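Local coordinates for Thiol:disulfide interchange protein DsbA (Neisseria meningitidis MC58, PDB 3HZ8), which probably acts as a thiol-disulfide oxidoreductase of the periplasm, where DsbA proteins introduce disulfide bonds into newly exported polypeptides, at residues A[3-7]-A[8-12]; A[180-183]-A[184-188]. The protein carries 1 engineered substitution. All blocks are in the same frame, centred on the assembly; numbering follows the deposited sequence.

Contact 1. Residues A[3-7]-A[8-12]; sequences AGLVE and GQNYT
A type II beta turn from Val6 to Gln9 reverses the N-terminal stretch just ahead of strand 11-13, with Glu7 and Gly8 at its two corners. Gln9 N closes the turn on Val6 O at 2.9 Å, and Asn10 N adds a longer bond to the same oxygen. Gly8 suits the second corner because its phi of 90° would jam a CB against the carbonyl oxygen of Glu7. Val6 and Gln9 run side by side, with Val6 CG1 3.6 Å from Gln9 NE2.

Asn10 ties down the approach to the turn with both ends of its amide. With CG lying between the backbone N and the carbonyl carbon (chi1 55°), the group reaches back along residues 4-6: OD1 takes an almost straight bond from Val6 N (2.8 Å, 173°), while ND2 gives one to Gly4 O at 2.9 Å. Gly4 O lies close to the amide plane of Asn10, yet ND2 stands above the plane of the Gly4 carbonyl.

Tyr11 turns its ring under the first corner. Glu7 CA sits over the face, 4.0 Å from the ring centroid, in a CH-pi contact, and Leu5 CB approaches Tyr11 CE2 to 3.7 Å. Beyond the ring, a water joins Tyr11 OH (2.6 Å) to Glu7 OE1, to which it donates.

Asparagine, donor and acceptor at once, thus satisfies two backbone groups where no regular strand pairing does so, and its two bonds should hold the amide against flipping.

Contact 2. Residues A[180-183]-A[184-188]; sequences LLAD and KVREE
Leu180 O accepts a hydrogen bond from the backbone N of Lys184 at 3.0 Å, and the lysine CB sits between the carbonyl oxygens of Leu180 and Leu181, nearer the latter. Beyond CB the Lys184 chain leaves the backbone, extended as far as its last bend, a long aliphatic run that suits a partly exposed position.

Leu181 O accepts a bond from Val185 N at 2.9 Å. With CG1 of Val185 anti to the backbone N (chi1 167°), the other methyl, CG2, stays beside that N and lies against the same carbonyl, 3.3 Å from Leu181 O. Here helix 171-191, the C-terminal helix of the thioredoxin fold, rests on the central sheet: Leu181 and Val185 pack into the interface against Tyr164, and Ala182, small enough to let the helix come close, meets Val26 and Met57.

Ala182 O accepts a hydrogen bond from Arg186 N, and over that oxygen lies one face of the arginine guanidinium, whose NH1 is 3.7 Å from Ala182 O. A bend at chi3 (-80°) folds the Arg186 chain back over the preceding turn, while NE makes a salt bridge to Asp56.

Asp183 occupies the outer side, and its O accepts a hydrogen bond from Glu187 N at 3.1 Å. The two carboxylates come within 4.4 Å, Asp183 OD1 to Glu187 OE2, with their planes turned 60° apart. One water donates to both oxygens, 2.6 Å from Asp183 OD1 and equally far from Glu187 OE2, which probably eases the repulsion between them.

Overall arrangement
Contacts 1 and 2 come from opposite ends of the chain, yet their centres lie about 13 Å apart and they touch. Leu5 is the common piece: its CD2 packs 3.7 Å from CD2 of Leu181, and it also meets Leu180 and Lys184. The turn region 3-12 is a surface contact on the edge of the sheet, joined by a turn bond and by side-chain-to-backbone bonds from an asparagine. Segment 180-188 is partly buried and repeats regular helical bonds, with Leu181, Ala182 and Val185 against the sheet and Asp183 and Glu187 exposed. In each a water bridges a carboxylate to a second group, a tyrosine hydroxyl in contact 1 and another carboxylate in contact 2.

Contact 1. Residues A[3-7]-A[8-12]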
ATOM      1  N   ALA A   3     -28.082  -4.380   2.095  1.00 26.19           N
ATOM      2  CA  ALA A   3     -27.401  -4.699   0.838  1.00 25.48           C
ATOM      3  C   ALA A   3     -26.487  -3.563   0.363  1.00 24.61           C
ATOM      4  O   ALA A   3     -26.789  -2.378   0.559  1.00 25.56           O
ATOM      5  CB  ALA A   3     -28.416  -5.053  -0.250  1.00 25.77           C
ATOM      6  N   GLY A   4     -25.371  -3.934  -0.259  1.00 22.90           N
ATOM      7  CA  GLY A   4     -24.399  -2.958  -0.728  1.00 20.36           C
ATOM      8  C   GLY A   4     -23.675  -2.277   0.417  1.00 18.16           C
ATOM      9  O   GLY A   4     -23.382  -2.894   1.438  1.00 17.70           O
ATOM     10  N   LEU A   5     -23.393  -0.995   0.237  1.00 16.68           N
ATOM     11  CA  LEU A   5     -22.636  -0.231   1.217  1.00 15.34           C
ATOM     12  C   LEU A   5     -23.460   0.094   2.447  1.00 14.91           C
ATOM     13  O   LEU A   5     -24.549   0.652   2.342  1.00 15.77           O
ATOM     14  CB  LEU A   5     -22.131   1.053   0.567  1.00 14.31           C
ATOM     15  CG  LEU A   5     -21.043   0.839  -0.489  1.00 13.38           C
ATOM     16  CD1 LEU A   5     -20.793   2.146  -1.201  1.00 13.12           C
ATOM     17  CD2 LEU A   5     -19.753   0.268   0.121  1.00 13.21           C
ATOM     18  N   VAL A   6     -22.956  -0.281   3.619  1.00 14.31           N
ATOM     19  CA  VAL A   6     -23.626   0.057   4.864  1.00 14.54           C
ATOM     20  C   VAL A   6     -22.602   0.683   5.804  1.00 13.65           C
ATOM     21  O   VAL A   6     -21.683   0.017   6.276  1.00 12.68           O
ATOM     22  CB  VAL A   6     -24.306  -1.184   5.516  1.00 14.96           C
ATOM     23  CG1 VAL A   6     -24.876  -0.838   6.888  1.00 15.04           C
ATOM     24  CG2 VAL A   6     -25.402  -1.745   4.606  1.00 15.44           C
ATOM     25  N   GLU A   7     -22.763   1.979   6.062  1.00 13.68           N
ATOM     26  CA  GLU A   7     -21.836   2.681   6.915  1.00 13.45           C
ATOM     27  C   GLU A   7     -21.811   2.086   8.311  1.00 13.55           C
ATOM     28  O   GLU A   7     -22.862   1.853   8.929  1.00 14.22           O
ATOM     29  CB  GLU A   7     -22.167   4.168   6.967  1.00 13.44           C
ATOM     30  CG  GLU A   7     -21.047   4.983   7.589  1.00 13.22           C
ATOM     31  CD  GLU A   7     -21.334   6.462   7.626  1.00 14.08           C
ATOM     32  OE1 GLU A   7     -22.253   6.928   6.914  1.00 17.06           O
ATOM     33  OE2 GLU A   7     -20.622   7.161   8.367  1.00 14.42           O
ATOM     34  N   GLY A   8     -20.601   1.837   8.805  1.00 13.50           N
ATOM     35  CA  GLY A   8     -20.393   1.216  10.107  1.00 13.70           C
ATOM     36  C   GLY A   8     -20.325  -0.298  10.041  1.00 14.42           C
ATOM     37  O   GLY A   8     -19.968  -0.946  11.037  1.00 15.87           O
ATOM     38  N   GLN A   9     -20.661  -0.865   8.880  1.00 14.46           N
ATOM     39  CA  GLN A   9     -20.651  -2.312   8.719  1.00 14.43           C
ATOM     40  C   GLN A   9     -19.553  -2.765   7.764  1.00 13.54           C
ATOM     41  O   GLN A   9     -18.633  -3.452   8.178  1.00 15.02           O
ATOM     42  CB  GLN A   9     -22.016  -2.821   8.279  1.00 15.34           C
ATOM     43  CG  GLN A   9     -22.378  -4.159   8.871  1.00 18.28           C
ATOM     44  CD  GLN A   9     -23.867  -4.420   8.808  1.00 18.84           C
ATOM     45  OE1 GLN A   9     -24.502  -4.714   9.832  1.00 22.82           O
ATOM     46  NE2 GLN A   9     -24.442  -4.298   7.613  1.00 18.98           N
ATOM     47  N   ASN A  10     -19.642  -2.377   6.496  1.00 12.16           N
ATOM     48  CA  ASN A  10     -18.587  -2.738   5.546  1.00 11.38           C
ATOM     49  C   ASN A  10     -17.680  -1.570   5.146  1.00 10.62           C
ATOM     50  O   ASN A  10     -16.709  -1.766   4.434  1.00 10.15           O
ATOM     51  CB  ASN A  10     -19.120  -3.514   4.322  1.00 12.19           C
ATOM     52  CG  ASN A  10     -20.220  -2.789   3.590  1.00 13.14           C
ATOM     53  OD1 ASN A  10     -20.484  -1.607   3.828  1.00 12.95           O
ATOM     54  ND2 ASN A  10     -20.897  -3.508   2.700  1.00 16.23           N
ATOM     55  N   TYR A  11     -17.995  -0.368   5.627  1.00  9.74           N
ATOM     56  CA  TYR A  11     -17.082   0.765   5.473  1.00  9.42           C
ATOM     57  C   TYR A  11     -17.343   1.791   6.546  1.00  9.04           C
ATOM     58  O   TYR A  11     -18.421   1.817   7.164  1.00  9.90           O
ATOM     59  CB  TYR A  11     -17.190   1.404   4.081  1.00  9.13           C
ATOM     60  CG  TYR A  11     -18.354   2.378   3.909  1.00  8.85           C
ATOM     61  CD1 TYR A  11     -18.157   3.766   3.982  1.00  8.96           C
ATOM     62  CD2 TYR A  11     -19.654   1.917   3.655  1.00 10.29           C
ATOM     63  CE1 TYR A  11     -19.220   4.656   3.805  1.00  9.39           C
ATOM     64  CE2 TYR A  11     -20.713   2.803   3.484  1.00 10.51           C
ATOM     65  CZ  TYR A  11     -20.493   4.174   3.567  1.00  9.48           C
ATOM     66  OH  TYR A  11     -21.535   5.071   3.389  1.00 11.60           O
ATOM     67  N   THR A  12     -16.342   2.635   6.774  1.00  8.71           N
ATOM     68  CA  THR A  12     -16.502   3.801   7.633  1.00  8.43           C
ATOM     69  C   THR A  12     -15.915   5.016   6.929  1.00  8.22           C
ATOM     70  O   THR A  12     -15.241   4.884   5.900  1.00  8.46           O
ATOM     71  CB  THR A  12     -15.823   3.616   9.004  1.00  8.76           C
ATOM     72  OG1 THR A  12     -14.457   3.231   8.809  1.00  9.16           O
ATOM     73  CG2 THR A  12     -16.554   2.560   9.846  1.00 10.05           C
TER
HETATM   74  O   HOH W   1     -21.368   7.542   4.172  1.00 20.12           O

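Contact 2. Residues A[180-183]-A[184-188]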
ATOM      1  N   LEU A 180     -17.604  -0.925  -5.038  1.00 11.45           N
ATOM      2  CA  LEU A 180     -18.770  -0.107  -4.695  1.00 11.59           C
ATOM      3  C   LEU A 180     -18.342   1.273  -4.226  1.00 11.29           C
ATOM      4  O   LEU A 180     -18.951   2.280  -4.618  1.00 11.38           O
ATOM      5  CB  LEU A 180     -19.641  -0.791  -3.624  1.00 11.45           C
ATOM      6  CG  LEU A 180     -20.345  -2.105  -3.983  1.00 12.44           C
ATOM      7  CD1 LEU A 180     -20.993  -2.681  -2.741  1.00 14.20           C
ATOM      8  CD2 LEU A 180     -21.378  -1.826  -5.054  1.00 14.82           C
ATOM      9  N   LEU A 181     -17.305   1.324  -3.386  1.00 10.99           N
ATOM     10  CA  LEU A 181     -16.785   2.610  -2.921  1.00 11.11           C
ATOM     11  C   LEU A 181     -16.223   3.434  -4.062  1.00 11.85           C
ATOM     12  O   LEU A 181     -16.416   4.647  -4.107  1.00 12.41           O
ATOM     13  CB  LEU A 181     -15.726   2.419  -1.841  1.00 10.29           C
ATOM     14  CG  LEU A 181     -16.249   1.942  -0.488  1.00 10.11           C
ATOM     15  CD1 LEU A 181     -15.089   1.591   0.450  1.00  9.80           C
ATOM     16  CD2 LEU A 181     -17.163   2.978   0.143  1.00 10.49           C
ATOM     17  N   ALA A 182     -15.554   2.775  -5.002  1.00 12.82           N
ATOM     18  CA  ALA A 182     -14.997   3.470  -6.167  1.00 14.06           C
ATOM     19  C   ALA A 182     -16.070   4.148  -7.018  1.00 15.08           C
ATOM     20  O   ALA A 182     -15.875   5.275  -7.500  1.00 15.95           O
ATOM     21  CB  ALA A 182     -14.172   2.522  -6.997  1.00 14.61           C
ATOM     22  N   ASP A 183     -17.197   3.460  -7.202  1.00 15.89           N
ATOM     23  CA  ASP A 183     -18.350   4.029  -7.906  1.00 16.72           C
ATOM     24  C   ASP A 183     -18.944   5.204  -7.118  1.00 16.28           C
ATOM     25  O   ASP A 183     -19.272   6.246  -7.697  1.00 16.96           O
ATOM     26  CB  ASP A 183     -19.402   2.944  -8.179  1.00 16.96           C
ATOM     27  CG  ASP A 183     -20.686   3.504  -8.773  1.00 18.91           C
ATOM     28  OD1 ASP A 183     -20.667   3.941  -9.938  1.00 22.02           O
ATOM     29  OD2 ASP A 183     -21.711   3.508  -8.063  1.00 21.45           O
ATOM     30  N   LYS A 184     -19.055   5.049  -5.795  1.00 15.82           N
ATOM     31  CA  LYS A 184     -19.575   6.116  -4.932  1.00 15.30           C
ATOM     32  C   LYS A 184     -18.724   7.383  -5.080  1.00 15.93           C
ATOM     33  O   LYS A 184     -19.265   8.480  -5.283  1.00 15.50           O
ATOM     34  CB  LYS A 184     -19.630   5.649  -3.469  1.00 14.95           C
ATOM     35  CG  LYS A 184     -20.233   6.646  -2.486  1.00 15.26           C
ATOM     36  CD  LYS A 184     -20.268   6.043  -1.084  1.00 14.78           C
ATOM     37  CE  LYS A 184     -20.811   7.011  -0.040  1.00 16.70           C
ATOM     38  NZ  LYS A 184     -22.262   7.306  -0.226  1.00 17.04           N
ATOM     39  N   VAL A 185     -17.404   7.215  -4.991  1.00 16.68           N
ATOM     40  CA  VAL A 185     -16.434   8.303  -5.189  1.00 17.93           C
ATOM     41  C   VAL A 185     -16.527   8.927  -6.582  1.00 19.08           C
ATOM     42  O   VAL A 185     -16.618  10.148  -6.709  1.00 19.57           O
ATOM     43  CB  VAL A 185     -14.980   7.798  -4.945  1.00 17.48           C
ATOM     44  CG1 VAL A 185     -13.938   8.807  -5.442  1.00 17.72           C
ATOM     45  CG2 VAL A 185     -14.774   7.494  -3.474  1.00 17.79           C
ATOM     46  N   ARG A 186     -16.479   8.082  -7.611  1.00 20.59           N
ATOM     47  CA  ARG A 186     -16.494   8.508  -9.007  1.00 22.03           C
ATOM     48  C   ARG A 186     -17.657   9.458  -9.241  1.00 23.20           C
ATOM     49  O   ARG A 186     -17.493  10.526  -9.840  1.00 23.67           O
ATOM     50  CB  ARG A 186     -16.602   7.277  -9.922  1.00 22.08           C
ATOM     51  CG  ARG A 186     -16.334   7.520 -11.396  1.00 22.51           C
ATOM     52  CD  ARG A 186     -16.416   6.210 -12.172  1.00 22.07           C
ATOM     53  NE  ARG A 186     -15.202   5.397 -12.060  1.00 22.55           N
ATOM     54  CZ  ARG A 186     -15.112   4.230 -11.423  1.00 21.75           C
ATOM     55  NH1 ARG A 186     -16.172   3.696 -10.827  1.00 22.97           N
ATOM     56  NH2 ARG A 186     -13.955   3.584 -11.395  1.00 22.50           N
ATOM     57  N   GLU A 187     -18.824   9.088  -8.730  1.00 24.01           N
ATOM     58  CA  GLU A 187     -20.030   9.873  -8.954  1.00 25.56           C
ATOM     59  C   GLU A 187     -20.213  11.057  -7.994  1.00 26.00           C
ATOM     60  O   GLU A 187     -20.876  12.040  -8.339  1.00 26.24           O
ATOM     61  CB  GLU A 187     -21.254   8.961  -9.001  1.00 26.04           C
ATOM     62  CG  GLU A 187     -21.173   7.880 -10.103  1.00 27.95           C
ATOM     63  CD  GLU A 187     -20.813   8.415 -11.501  1.00 28.02           C
ATOM     64  OE1 GLU A 187     -20.976   9.630 -11.764  1.00 31.80           O
ATOM     65  OE2 GLU A 187     -20.368   7.606 -12.351  1.00 31.70           O
ATOM     66  N   GLU A 188     -19.615  10.966  -6.808  1.00 26.73           N
ATOM     67  CA  GLU A 188     -19.517  12.104  -5.890  1.00 27.49           C
ATOM     68  C   GLU A 188     -18.672  13.213  -6.494  1.00 28.08           C
ATOM     69  O   GLU A 188     -19.080  14.376  -6.498  1.00 28.15           O
ATOM     70  CB  GLU A 188     -18.879  11.684  -4.560  1.00 27.30           C
ATOM     71  CG  GLU A 188     -19.823  11.005  -3.611  1.00 27.55           C
ATOM     72  CD  GLU A 188     -19.201  10.720  -2.261  1.00 27.13           C
ATOM     73  OE1 GLU A 188     -17.979  10.463  -2.181  1.00 24.65           O
ATOM     74  OE2 GLU A 188     -19.951  10.746  -1.265  1.00 28.96           O
TER
HETATM   75  O   HOH W   2     -19.371   5.251 -11.765  1.00 30.45           O